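Local coordinates for FdxN element excision controlling factor protein (Anabaena variabilis, PDB 2OKF) that probably binds nucleic acid as a XisH protein of the PDDEXK nuclease-like clan, and belongs to the machinery controlling fdxN element excision in cyanobacteria, at residues D6-V11 against V60-K65; E10-A15 against L126-E131; W21-D26 against I47-Q52; Q54-E59 against V95-V100. One frame throughout, in Å; residues are numbered along the deposited sequence. Where two conformers were deposited one is given.

Interaction 1 (D6-V11 against V60-K65). With EDO (1,2-ethanediol), chain G.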
loop_
_atom_site.group_PDB
_atom_site.type_symbol
_atom_site.label_atom_id
_atom_site.label_comp_id
_atom_site.label_asym_id
_atom_site.label_seq_id
_atom_site.Cartn_x
_atom_site.Cartn_y
_atom_site.Cartn_z
ATOM N N ASP A 6 -16.925 -0.447 12.240
ATOM C CA ASP A 6 -17.244 0.403 13.384
ATOM C C ASP A 6 -16.942 -0.340 14.698
ATOM O O ASP A 6 -16.424 0.259 15.631
ATOM C CB ASP A 6 -18.704 0.892 13.350
ATOM C CG ASP A 6 -19.717 -0.243 13.383
ATOM N N VAL A 7 -17.238 -1.640 14.758
ATOM C CA VAL A 7 -16.966 -2.419 15.965
ATOM C C VAL A 7 -15.479 -2.427 16.344
ATOM O O VAL A 7 -15.122 -2.178 17.493
ATOM C CB VAL A 7 -17.441 -3.872 15.820
ATOM C CG1 VAL A 7 -16.918 -4.749 16.966
ATOM C CG2 VAL A 7 -18.968 -3.913 15.749
ATOM N N PHE A 8 -14.621 -2.745 15.385
ATOM C CA PHE A 8 -13.186 -2.788 15.667
ATOM C C PHE A 8 -12.650 -1.408 15.966
ATOM O O PHE A 8 -11.744 -1.239 16.779
ATOM C CB PHE A 8 -12.422 -3.453 14.522
ATOM C CG PHE A 8 -12.643 -4.916 14.476
ATOM C CD1 PHE A 8 -13.778 -5.439 13.853
ATOM C CD2 PHE A 8 -11.758 -5.779 15.109
ATOM C CE1 PHE A 8 -14.009 -6.796 13.855
ATOM C CE2 PHE A 8 -11.981 -7.140 15.115
ATOM C CZ PHE A 8 -13.116 -7.655 14.499
ATOM N N HIS A 9 -13.228 -0.410 15.317
ATOM C CA HIS A 9 -12.859 0.960 15.585
ATOM C C HIS A 9 -13.151 1.303 17.059
ATOM O O HIS A 9 -12.327 1.912 17.765
ATOM C CB HIS A 9 -13.661 1.841 14.650
ATOM C CG HIS A 9 -13.292 3.272 14.725
ATOM N ND1 HIS A 9 -12.401 3.853 13.846
ATOM C CD2 HIS A 9 -13.712 4.253 15.552
ATOM C CE1 HIS A 9 -12.273 5.133 14.152
ATOM N NE2 HIS A 9 -13.055 5.400 15.182
ATOM N N GLU A 10 -14.334 0.920 17.539
ATOM C CA GLU A 10 -14.715 1.163 18.912
ATOM C C GLU A 10 -13.843 0.358 19.874
ATOM O O GLU A 10 -13.471 0.864 20.928
ATOM C CB GLU A 10 -16.202 0.888 19.140
ATOM C CG GLU A 10 -17.098 1.954 18.497
ATOM C CD GLU A 10 -16.709 3.373 18.942
ATOM O OE1 GLU A 10 -16.647 3.625 20.175
ATOM O OE2 GLU A 10 -16.436 4.226 18.055
ATOM N N VAL A 11 -13.509 -0.877 19.510
ATOM C CA VAL A 11 -12.620 -1.696 20.344
ATOM C C VAL A 11 -11.284 -0.988 20.555
ATOM O O VAL A 11 -10.778 -0.936 21.659
ATOM C CB VAL A 11 -12.346 -3.072 19.708
ATOM C CG1 VAL A 11 -11.188 -3.781 20.376
ATOM C CG2 VAL A 11 -13.606 -3.931 19.775
ATOM N N VAL A 60 -6.856 1.670 11.940
ATOM C CA VAL A 60 -7.462 0.445 12.447
ATOM C C VAL A 60 -7.771 -0.570 11.386
ATOM O O VAL A 60 -8.475 -0.257 10.464
ATOM C CB VAL A 60 -8.748 0.727 13.254
ATOM C CG1 VAL A 60 -9.332 -0.580 13.801
ATOM C CG2 VAL A 60 -8.437 1.666 14.376
ATOM N N LYS A 61 -7.283 -1.801 11.598
ATOM C CA LYS A 61 -7.563 -2.958 10.737
ATOM C C LYS A 61 -8.034 -4.147 11.575
ATOM O O LYS A 61 -7.616 -4.340 12.754
ATOM C CB LYS A 61 -6.344 -3.339 9.895
ATOM C CG LYS A 61 -5.933 -2.231 8.943
ATOM C CD LYS A 61 -6.989 -2.027 7.897
ATOM C CE LYS A 61 -6.730 -0.816 7.048
ATOM N NZ LYS A 61 -7.629 -0.783 5.893
ATOM N N SER A 62 -8.947 -4.907 11.006
ATOM C CA SER A 62 -9.509 -6.081 11.694
ATOM C C SER A 62 -9.051 -7.398 11.066
ATOM O O SER A 62 -9.123 -8.434 11.714
ATOM C CB SER A 62 -11.013 -6.004 11.630
ATOM O OG SER A 62 -11.409 -5.885 10.277
ATOM N N PHE A 63 -8.570 -7.341 9.818
ATOM C CA PHE A 63 -8.080 -8.524 9.128
ATOM C C PHE A 63 -9.069 -9.674 9.222
ATOM O O PHE A 63 -8.760 -10.758 9.720
ATOM C CB PHE A 63 -6.672 -8.912 9.619
ATOM C CG PHE A 63 -5.588 -8.044 9.042
ATOM C CD1 PHE A 63 -5.004 -8.370 7.831
ATOM C CD2 PHE A 63 -5.182 -6.898 9.686
ATOM C CE1 PHE A 63 -4.033 -7.565 7.285
ATOM C CE2 PHE A 63 -4.208 -6.081 9.126
ATOM C CZ PHE A 63 -3.639 -6.429 7.926
ATOM N N LEU A 64 -10.271 -9.402 8.733
ATOM C CA LEU A 64 -11.326 -10.397 8.742
ATOM C C LEU A 64 -11.075 -11.465 7.693
ATOM O O LEU A 64 -10.575 -11.205 6.587
ATOM C CB LEU A 64 -12.695 -9.756 8.516
ATOM C CG LEU A 64 -13.181 -8.796 9.611
ATOM C CD1 LEU A 64 -14.548 -8.262 9.213
ATOM C CD2 LEU A 64 -13.246 -9.450 10.974
ATOM N N LYS A 65 -11.445 -12.679 8.062
ATOM C CA LYS A 65 -11.308 -13.853 7.196
ATOM C C LYS A 65 -12.065 -13.761 5.870
ATOM O O LYS A 65 -11.883 -14.612 4.996
ATOM C CB LYS A 65 -11.780 -15.097 7.948
ATOM C CG LYS A 65 -10.931 -15.432 9.173
HETATM C C1 EDO G . -11.319 -0.119 5.859
HETATM O O1 EDO G . -10.344 0.900 5.598
HETATM C C2 EDO G . -10.832 -0.989 7.011
HETATM O O2 EDO G . -10.840 -2.354 6.605
#
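The N-terminal helix carrying Phe8 runs past the irregular chain that leaves strand 54-60, the CA atoms of Phe8 and Ser62 lying 6.3 Å apart with no hydrogen bond between the segments. In the mixed alpha/beta fold of the PDDEXK clan, this places the first helix beside the exit of a central strand. The main contact is a CH-pi interaction: Ser62 CB sits over the middle of the Phe8 ring, 3.4 Å from its centroid and 10° off the ring normal. Serine suits this place: with nothing beyond CB but a hydroxyl, it lets the backbone come close enough for CB to rest over the ring. With chi1 at 55°, OG is wedged between the backbone N and the carbonyl carbon. Phe8 CG is anti to its own carbonyl carbon (chi1 -73°), which swings the ring out toward the loop. At the far end of the ring, Leu64 CD2 reaches Phe8 CZ at 4.0 Å. Nearer the strand, the branched Val60 packs against the helix, its CG1 4.3 Å from Phe8 CB. Lys61 points away from the helix and bonds to Gln79 of helix 69-90; its NZ also donates to O1 of a 1,2-ethanediol, probably from the crystallisation liquor, at 3.2 Å.

Interaction 2 (E10-A15 against L126-E131); sequences EVVKTA and LVYDVE
Val12 CG2 rests squarely over one face of the Tyr128 ring, 3.5 Å from the centroid and 10° off the normal, in a CH-pi contact. Beside it, Val11 CG1 stands oblique to the same ring, 3.8 Å from Tyr128 CD2, and also lies 3.9 Å from the carbonyl O of Val130. Val12 divides its work between two branches: while CG2 covers the ring, CG1 meets Leu126 CD1 at 4.3 Å. A beta-branched residue thus fills the angle between a flat aromatic and a leucine, and both valine side chains cross that of the tyrosine at about a right angle. With chi1 at 66°, Tyr128 CG lies between the backbone N and the carbonyl carbon, which carries the ring toward the helix. Its hydroxyl is hydrogen-bonded to the backbone O of Lys61, which ties down the polar end of the ring. Further out, Val58 and Val60 of strand 54-60, two strands along in the sheet, also touch Val12, and Leu16 extends the helix contact with Leu126. The axes of helix 10-15 and strand 126-129 pass 9.1 Å apart at 100°, nearly perpendicular. Such apolar layering of the first helix on one face of the central sheet belongs to the alpha/beta core of the PDDEXK fold.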
loop_
_atom_site.group_PDB
_atom_site.type_symbol
_atom_site.label_atom_id
_atom_site.label_comp_id
_atom_site.label_asym_id
_atom_site.label_seq_id
_atom_site.Cartn_x
_atom_site.Cartn_y
_atom_site.Cartn_z
ATOM N N GLU A 10 -14.334 0.920 17.539
ATOM C CA GLU A 10 -14.715 1.163 18.912
ATOM C C GLU A 10 -13.843 0.358 19.874
ATOM O O GLU A 10 -13.471 0.864 20.928
ATOM C CB GLU A 10 -16.202 0.888 19.140
ATOM C CG GLU A 10 -17.098 1.954 18.497
ATOM C CD GLU A 10 -16.709 3.373 18.942
ATOM O OE1 GLU A 10 -16.647 3.625 20.175
ATOM O OE2 GLU A 10 -16.436 4.226 18.055
ATOM N N VAL A 11 -13.509 -0.877 19.510
ATOM C CA VAL A 11 -12.620 -1.696 20.344
ATOM C C VAL A 11 -11.284 -0.988 20.555
ATOM O O VAL A 11 -10.778 -0.936 21.659
ATOM C CB VAL A 11 -12.346 -3.072 19.708
ATOM C CG1 VAL A 11 -11.188 -3.781 20.376
ATOM C CG2 VAL A 11 -13.606 -3.931 19.775
ATOM N N VAL A 12 -10.693 -0.474 19.477
ATOM C CA VAL A 12 -9.399 0.198 19.605
ATOM C C VAL A 12 -9.518 1.466 20.441
ATOM O O VAL A 12 -8.647 1.777 21.253
ATOM C CB VAL A 12 -8.757 0.461 18.206
ATOM C CG1 VAL A 12 -7.476 1.256 18.376
ATOM C CG2 VAL A 12 -8.504 -0.852 17.512
ATOM N N LYS A 13 -10.594 2.217 20.261
ATOM C CA LYS A 13 -10.812 3.405 21.072
ATOM C C LYS A 13 -10.893 3.034 22.534
ATOM O O LYS A 13 -10.335 3.705 23.389
ATOM C CB LYS A 13 -12.067 4.159 20.615
ATOM C CG LYS A 13 -11.889 4.859 19.318
ATOM C CD LYS A 13 -13.180 5.417 18.718
ATOM C CE LYS A 13 -13.775 6.536 19.517
ATOM N NZ LYS A 13 -14.881 7.199 18.693
ATOM N N THR A 14 -11.631 1.961 22.832
ATOM C CA THR A 14 -11.777 1.468 24.192
ATOM C C THR A 14 -10.424 1.074 24.769
ATOM O O THR A 14 -10.087 1.490 25.893
ATOM C CB THR A 14 -12.772 0.317 24.237
ATOM O OG1 THR A 14 -14.071 0.874 23.952
ATOM C CG2 THR A 14 -12.806 -0.379 25.603
ATOM N N ALA A 15 -9.643 0.339 23.986
ATOM C CA ALA A 15 -8.319 -0.108 24.410
ATOM C C ALA A 15 -7.416 1.090 24.691
ATOM O O ALA A 15 -6.710 1.134 25.690
ATOM C CB ALA A 15 -7.741 -0.989 23.370
ATOM N N LEU A 126 0.206 -1.175 16.710
ATOM C CA LEU A 126 -0.521 -1.205 17.984
ATOM C C LEU A 126 -1.231 -2.557 17.934
ATOM O O LEU A 126 -2.168 -2.746 17.167
ATOM C CB LEU A 126 -1.519 -0.061 18.106
ATOM C CG LEU A 126 -2.342 0.121 19.368
ATOM C CD1 LEU A 126 -3.278 1.340 19.205
ATOM C CD2 LEU A 126 -3.153 -1.063 19.731
ATOM N N VAL A 127 -0.771 -3.513 18.754
ATOM C CA VAL A 127 -1.378 -4.843 18.777
ATOM C C VAL A 127 -2.386 -4.843 19.913
ATOM O O VAL A 127 -2.047 -4.557 21.076
ATOM C CB VAL A 127 -0.336 -5.933 19.023
ATOM C CG1 VAL A 127 -0.948 -7.276 18.949
ATOM C CG2 VAL A 127 0.790 -5.848 17.957
ATOM N N TYR A 128 -3.621 -5.114 19.544
ATOM C CA TYR A 128 -4.745 -5.075 20.504
ATOM C C TYR A 128 -5.468 -6.394 20.568
ATOM O O TYR A 128 -5.553 -7.104 19.608
ATOM C CB TYR A 128 -5.723 -3.946 20.188
ATOM C CG TYR A 128 -6.484 -4.044 18.899
ATOM C CD1 TYR A 128 -5.916 -3.697 17.670
ATOM C CD2 TYR A 128 -7.811 -4.465 18.881
ATOM C CE1 TYR A 128 -6.619 -3.786 16.537
ATOM C CE2 TYR A 128 -8.518 -4.582 17.740
ATOM C CZ TYR A 128 -7.938 -4.224 16.540
ATOM O OH TYR A 128 -8.666 -4.309 15.366
ATOM N N ASP A 129 -5.923 -6.733 21.763
ATOM C CA ASP A 129 -6.699 -7.923 22.016
ATOM C C ASP A 129 -8.158 -7.548 21.826
ATOM O O ASP A 129 -8.705 -6.687 22.514
ATOM C CB ASP A 129 -6.439 -8.415 23.426
ATOM C CG ASP A 129 -7.125 -9.708 23.702
ATOM O OD1 ASP A 129 -8.375 -9.732 23.772
ATOM O OD2 ASP A 129 -6.403 -10.715 23.834
ATOM N N VAL A 130 -8.805 -8.196 20.879
ATOM C CA VAL A 130 -10.173 -7.823 20.525
ATOM C C VAL A 130 -11.217 -8.144 21.597
ATOM O O VAL A 130 -12.057 -7.291 21.961
ATOM C CB VAL A 130 -10.570 -8.496 19.178
ATOM C CG1 VAL A 130 -12.050 -8.310 18.894
ATOM C CG2 VAL A 130 -9.699 -7.966 18.033
ATOM N N GLU A 131 -11.183 -9.366 22.124
ATOM C CA GLU A 131 -12.189 -9.803 23.090
ATOM C C GLU A 131 -12.112 -8.994 24.383
ATOM O O GLU A 131 -13.133 -8.620 24.953
ATOM C CB GLU A 131 -12.031 -11.296 23.377
ATOM C CG GLU A 131 -13.065 -11.843 24.340
ATOM C CD GLU A 131 -12.989 -13.368 24.528
ATOM O OE1 GLU A 131 -11.982 -13.991 24.115
ATOM O OE2 GLU A 131 -13.949 -13.938 25.110
#

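Interaction 3 (W21-D26 against I47-Q52)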
loop_
_atom_site.group_PDB
_atom_site.type_symbol
_atom_site.label_atom_id
_atom_site.label_comp_id
_atom_site.label_asym_id
_atom_site.label_seq_id
_atom_site.Cartn_x
_atom_site.Cartn_y
_atom_site.Cartn_z
ATOM N N TRP A 21 -5.099 7.112 27.130
ATOM C CA TRP A 21 -5.034 7.952 25.929
ATOM C C TRP A 21 -6.336 8.733 25.795
ATOM O O TRP A 21 -7.425 8.255 26.124
ATOM C CB TRP A 21 -4.821 7.080 24.683
ATOM C CG TRP A 21 -3.474 6.437 24.662
ATOM C CD1 TRP A 21 -3.120 5.258 25.288
ATOM C CD2 TRP A 21 -2.284 6.957 24.080
ATOM N NE1 TRP A 21 -1.810 5.043 25.129
ATOM C CE2 TRP A 21 -1.255 6.052 24.382
ATOM C CE3 TRP A 21 -1.989 8.097 23.311
ATOM C CZ2 TRP A 21 0.059 6.256 23.953
ATOM C CZ3 TRP A 21 -0.701 8.314 22.921
ATOM C CH2 TRP A 21 0.316 7.403 23.253
ATOM N N GLN A 22 -6.204 9.978 25.389
ATOM C CA GLN A 22 -7.315 10.872 25.133
ATOM C C GLN A 22 -7.536 10.890 23.638
ATOM O O GLN A 22 -6.610 11.200 22.880
ATOM C CB GLN A 22 -6.947 12.281 25.596
ATOM C CG GLN A 22 -7.992 13.353 25.245
ATOM C CD GLN A 22 -7.531 14.804 25.517
ATOM O OE1 GLN A 22 -6.424 15.061 26.037
ATOM N NE2 GLN A 22 -8.378 15.758 25.129
ATOM N N ILE A 23 -8.740 10.535 23.212
ATOM C CA ILE A 23 -9.092 10.589 21.826
ATOM C C ILE A 23 -9.403 12.051 21.428
ATOM O O ILE A 23 -10.267 12.684 22.066
ATOM C CB ILE A 23 -10.276 9.697 21.528
ATOM C CG1 ILE A 23 -10.103 8.251 22.072
ATOM C CG2 ILE A 23 -10.590 9.714 20.042
ATOM C CD1 ILE A 23 -8.954 7.511 21.587
ATOM N N THR A 24 -8.717 12.611 20.427
ATOM C CA THR A 24 -8.937 14.016 20.070
ATOM C C THR A 24 -9.687 14.223 18.761
ATOM O O THR A 24 -10.324 15.279 18.569
ATOM C CB THR A 24 -7.623 14.789 20.055
ATOM O OG1 THR A 24 -6.726 14.205 19.083
ATOM C CG2 THR A 24 -7.024 14.787 21.458
ATOM N N ASP A 25 -9.619 13.259 17.870
ATOM C CA ASP A 25 -10.302 13.350 16.600
ATOM C C ASP A 25 -10.598 11.963 16.096
ATOM O O ASP A 25 -9.787 11.014 16.186
ATOM C CB ASP A 25 -9.499 14.140 15.541
ATOM C CG ASP A 25 -9.717 15.637 15.630
ATOM O OD1 ASP A 25 -10.872 16.097 15.856
ATOM O OD2 ASP A 25 -8.731 16.367 15.461
ATOM N N ASP A 26 -11.794 11.840 15.559
ATOM C CA ASP A 26 -12.224 10.606 15.011
ATOM C C ASP A 26 -13.409 10.941 14.130
ATOM O O ASP A 26 -14.512 11.148 14.628
ATOM C CB ASP A 26 -12.604 9.641 16.126
ATOM C CG ASP A 26 -13.001 8.290 15.600
ATOM O OD1 ASP A 26 -12.855 8.062 14.391
ATOM O OD2 ASP A 26 -13.482 7.463 16.399
ATOM N N ILE A 47 -7.906 7.343 13.864
ATOM C CA ILE A 47 -8.116 7.858 15.207
ATOM C C ILE A 47 -6.916 8.710 15.602
ATOM O O ILE A 47 -5.789 8.264 15.472
ATOM C CB ILE A 47 -8.218 6.728 16.258
ATOM C CG1 ILE A 47 -9.382 5.805 15.944
ATOM C CG2 ILE A 47 -8.341 7.314 17.648
ATOM C CD1 ILE A 47 -9.397 4.475 16.757
ATOM N N ALA A 48 -7.154 9.925 16.083
ATOM C CA ALA A 48 -6.087 10.771 16.615
ATOM C C ALA A 48 -6.215 10.692 18.141
ATOM O O ALA A 48 -7.318 10.813 18.689
ATOM C CB ALA A 48 -6.242 12.196 16.199
ATOM N N ALA A 49 -5.095 10.520 18.835
ATOM C CA ALA A 49 -5.121 10.461 20.276
ATOM C C ALA A 49 -3.851 11.027 20.814
ATOM O O ALA A 49 -2.859 11.217 20.087
ATOM C CB ALA A 49 -5.296 9.015 20.762
ATOM N N GLU A 50 -3.888 11.335 22.107
ATOM C CA GLU A 50 -2.685 11.825 22.746
ATOM C C GLU A 50 -2.622 11.466 24.198
ATOM O O GLU A 50 -3.636 11.154 24.799
ATOM C CB GLU A 50 -2.523 13.338 22.566
ATOM C CG GLU A 50 -3.524 14.158 23.220
ATOM C CD GLU A 50 -3.189 15.627 22.973
ATOM O OE1 GLU A 50 -3.403 16.098 21.838
ATOM O OE2 GLU A 50 -2.693 16.305 23.911
ATOM N N ARG A 51 -1.405 11.452 24.744
ATOM C CA ARG A 51 -1.217 11.151 26.160
ATOM C C ARG A 51 0.051 11.830 26.623
ATOM O O ARG A 51 1.121 11.576 26.059
ATOM C CB ARG A 51 -1.120 9.627 26.350
ATOM C CG ARG A 51 -1.218 9.170 27.814
ATOM C CD ARG A 51 -1.219 7.638 27.897
ATOM N NE ARG A 51 0.093 7.129 27.512
ATOM C CZ ARG A 51 0.527 5.910 27.787
ATOM N NH1 ARG A 51 -0.264 5.038 28.457
ATOM N NH2 ARG A 51 1.737 5.590 27.410
ATOM N N GLN A 52 -0.070 12.652 27.666
ATOM C CA GLN A 52 1.072 13.372 28.197
ATOM C C GLN A 52 1.830 14.069 27.068
ATOM O O GLN A 52 3.058 13.986 26.968
ATOM C CB GLN A 52 1.962 12.388 28.955
ATOM C CG GLN A 52 2.783 13.018 30.067
ATOM C CD GLN A 52 3.503 11.975 30.897
ATOM O OE1 GLN A 52 3.819 10.895 30.399
ATOM N NE2 GLN A 52 3.787 12.304 32.154
HETATM O O HOH W 1 -4.039 14.554 19.728
#
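Ile23 CD1 fills the apolar centre, lying 4.0 Å from both Ala49 CB and Ile47 CG2, on the sheet face covered by helix 6-18, whose Leu16 also touches Ile23. Ala49 is small enough to leave room there for the isoleucine branches and for Trp21. The Arg51 side chain lies across one face of the Trp21 indole: Arg51 CB is 3.6 Å from the centroid of the six-membered ring in a CH-pi contact. The arginine chain bends at chi3 (69°) and lays its guanidinium over the indole, the two planes 14° apart. Arg51 NH1 bonds onward to the backbone O of Asp19, so the flat group is held in place at its polar end too.

Around this core the strands pair antiparallel. Gln22 N and Glu50 O are hydrogen-bonded at 2.9 Å, and Glu50 N returns a bond to Gln22 O. At Ala48 the register slips by one residue, forming a classic beta bulge in which Thr24 and Asp25 both face it. Ala48 O accepts from Thr24 N at 2.9 Å, with the donor 36° above the carbonyl plane, and weakly from Asp25 N at 3.5 Å. At the polar edge a water bridges Thr24 OG1 and Glu50 OE1, donating to the latter at 2.7 Å. Beyond the bulge Asp26 OD2 makes a salt bridge to Lys13 NZ and also lies by His9 NE2. A hydrophobic face toward the helix, a water-bridged face behind it and a carboxylate in a salt bridge to Lys13 imply that an outer strand is fixed both to its neighbour and to helix 6-18.

Interaction 4 (Q54-E59 against V95-V100); sequences QKIAVE and VLYLAV
Five backbone hydrogen bonds join strand 54-59 to strand 95-100 in parallel register, pairing Ile56 with Val95, Ala57 with Leu96, Val58 with Tyr97 and Glu59 with Leu98. The ladder opens with Val95 N to Lys55 O at 3.0 Å and closes with Ala99 N to Glu59 O at 2.8 Å. Between them Ala57 uses both its polar atoms, N giving to Val95 O and O accepting from Tyr97 N, while Glu59 N gives to Tyr97 O. CA-H...O contacts supplement these, as from Leu96 CA to Ala57 O at 3.3 Å.

Apolar contacts line both faces. On one, Val58 CG1 meets Ala99 CB at 3.5 Å, and Ile56 CG2 approaches Tyr97 CE1 obliquely at 3.8 Å; the single methyl of Ala99 lets the branched Val58 come this near. On the other, Ala57 CB touches Leu96 CD1 at 3.8 Å.

Glu59, extended with CG anti to the backbone N (chi1 173°), packs its carboxylate end on a Leu98 methyl, OE2 lying 3.5 Å from CD1. It begins the run Glu59-Val60-Lys61, consistent with the E-x-K signature of PDDEXK nucleases. Tyr97 sends its hydroxyl to Asn140 and meets Trp138 edge-to-face.

The two strands and helix 69-90 form a beta-alpha-beta unit: the helix packs against Glu59 and Leu96 through Phe80, strand 47-51 flanks 54-60, and strand 125-129 lies beyond 94-101.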
loop_
_atom_site.group_PDB
_atom_site.type_symbol
_atom_site.label_atom_id
_atom_site.label_comp_id
_atom_site.label_asym_id
_atom_site.label_seq_id
_atom_site.Cartn_x
_atom_site.Cartn_y
_atom_site.Cartn_z
ATOM N N GLN A 54 2.249 13.296 24.004
ATOM C CA GLN A 54 2.683 12.441 22.896
ATOM C C GLN A 54 1.459 12.204 22.022
ATOM O O GLN A 54 0.442 11.762 22.490
ATOM C CB GLN A 54 3.287 11.130 23.388
ATOM C CG GLN A 54 4.334 11.344 24.490
ATOM C CD GLN A 54 5.297 12.482 24.189
ATOM O OE1 GLN A 54 5.460 13.408 24.994
ATOM N NE2 GLN A 54 5.916 12.439 23.025
ATOM N N LYS A 55 1.585 12.557 20.741
ATOM C CA LYS A 55 0.480 12.478 19.765
ATOM C C LYS A 55 0.638 11.307 18.830
ATOM O O LYS A 55 1.727 11.020 18.344
ATOM C CB LYS A 55 0.454 13.773 18.912
ATOM C CG LYS A 55 0.087 15.028 19.692
ATOM C CD LYS A 55 0.162 16.270 18.792
ATOM C CE LYS A 55 -0.160 17.523 19.569
ATOM N NZ LYS A 55 0.088 18.741 18.759
ATOM N N ILE A 56 -0.466 10.621 18.581
ATOM C CA ILE A 56 -0.507 9.472 17.683
ATOM C C ILE A 56 -1.709 9.512 16.749
ATOM O O ILE A 56 -2.674 10.216 16.984
ATOM C CB ILE A 56 -0.508 8.117 18.438
ATOM C CG1 ILE A 56 -1.812 7.924 19.202
ATOM C CG2 ILE A 56 0.679 8.042 19.368
ATOM C CD1 ILE A 56 -1.943 6.566 19.818
ATOM N N ALA A 57 -1.587 8.752 15.659
ATOM C CA ALA A 57 -2.681 8.486 14.743
ATOM C C ALA A 57 -2.720 6.976 14.604
ATOM O O ALA A 57 -1.692 6.335 14.567
ATOM C CB ALA A 57 -2.461 9.142 13.375
ATOM N N VAL A 58 -3.915 6.400 14.575
ATOM C CA VAL A 58 -4.052 4.972 14.501
ATOM C C VAL A 58 -4.945 4.583 13.352
ATOM O O VAL A 58 -6.095 5.016 13.253
ATOM C CB VAL A 58 -4.659 4.390 15.806
ATOM C CG1 VAL A 58 -4.738 2.872 15.711
ATOM C CG2 VAL A 58 -3.820 4.807 16.989
ATOM N N GLU A 59 -4.357 3.753 12.481
ATOM C CA GLU A 59 -4.995 3.108 11.322
ATOM C C GLU A 59 -5.538 1.751 11.781
ATOM O O GLU A 59 -4.777 0.838 12.049
ATOM C CB GLU A 59 -4.023 2.967 10.180
ATOM C CG GLU A 59 -4.553 2.167 9.008
ATOM C CD GLU A 59 -3.516 1.914 7.973
ATOM O OE1 GLU A 59 -2.513 2.638 7.931
ATOM O OE2 GLU A 59 -3.690 0.960 7.157
ATOM N N VAL A 95 2.570 10.539 15.478
ATOM C CA VAL A 95 3.135 9.287 14.984
ATOM C C VAL A 95 2.057 8.284 14.628
ATOM O O VAL A 95 1.197 7.986 15.428
ATOM C CB VAL A 95 4.088 8.692 16.036
ATOM C CG1 VAL A 95 4.698 7.402 15.583
ATOM C CG2 VAL A 95 5.189 9.707 16.352
ATOM N N LEU A 96 2.154 7.725 13.422
ATOM C CA LEU A 96 1.179 6.750 12.923
ATOM C C LEU A 96 1.492 5.309 13.288
ATOM O O LEU A 96 2.637 4.844 13.132
ATOM C CB LEU A 96 1.126 6.840 11.402
ATOM C CG LEU A 96 0.105 5.970 10.702
ATOM C CD1 LEU A 96 -1.295 6.380 11.039
ATOM C CD2 LEU A 96 0.332 5.996 9.208
ATOM N N TYR A 97 0.440 4.620 13.739
ATOM C CA TYR A 97 0.502 3.195 14.064
ATOM C C TYR A 97 -0.572 2.428 13.286
ATOM O O TYR A 97 -1.687 2.935 13.141
ATOM C CB TYR A 97 0.262 2.959 15.585
ATOM C CG TYR A 97 1.372 3.466 16.418
ATOM C CD1 TYR A 97 1.417 4.825 16.755
ATOM C CD2 TYR A 97 2.419 2.643 16.838
ATOM C CE1 TYR A 97 2.466 5.344 17.460
ATOM C CE2 TYR A 97 3.489 3.172 17.549
ATOM C CZ TYR A 97 3.510 4.520 17.849
ATOM O OH TYR A 97 4.567 5.069 18.577
ATOM N N LEU A 98 -0.225 1.226 12.848
ATOM C CA LEU A 98 -1.196 0.268 12.272
ATOM C C LEU A 98 -1.693 -0.555 13.437
ATOM O O LEU A 98 -0.915 -1.281 14.073
ATOM C CB LEU A 98 -0.557 -0.610 11.222
ATOM C CG LEU A 98 -1.436 -1.689 10.632
ATOM C CD1 LEU A 98 -2.545 -1.070 9.818
ATOM C CD2 LEU A 98 -0.586 -2.597 9.787
ATOM N N ALA A 99 -2.996 -0.516 13.687
ATOM C CA ALA A 99 -3.591 -1.333 14.775
ATOM C C ALA A 99 -3.992 -2.697 14.205
ATOM O O ALA A 99 -4.720 -2.765 13.240
ATOM C CB ALA A 99 -4.800 -0.641 15.371
ATOM N N VAL A 100 -3.469 -3.758 14.801
ATOM C CA VAL A 100 -3.619 -5.134 14.355
ATOM C C VAL A 100 -4.200 -5.982 15.523
ATOM O O VAL A 100 -3.662 -5.895 16.613
ATOM C CB VAL A 100 -2.155 -5.672 14.055
ATOM C CG1 VAL A 100 -2.144 -7.088 13.513
ATOM C CG2 VAL A 100 -1.387 -4.755 13.089
#

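Overall arrangement
Helix 6-18 opens the chain and starts two loops: interaction 1 closes the shorter at residues 60-65, interaction 2 the longer at 126-131. Interaction 3 lies nested inside both, returning strand 47-51 to strand 22-25 before the chain turns into strand 54-60. Interaction 4 follows it in series; its segments alternate with those of interaction 1, so those two cross, but it too is nested within interaction 2. Interactions 3 and 4 meet through backbone bonds between strands 47-51 and 54-60, while 2 and 4 meet at strands 94-101 and 125-129. Together they knit five neighbouring strands into one sheet and fasten the first helix across it.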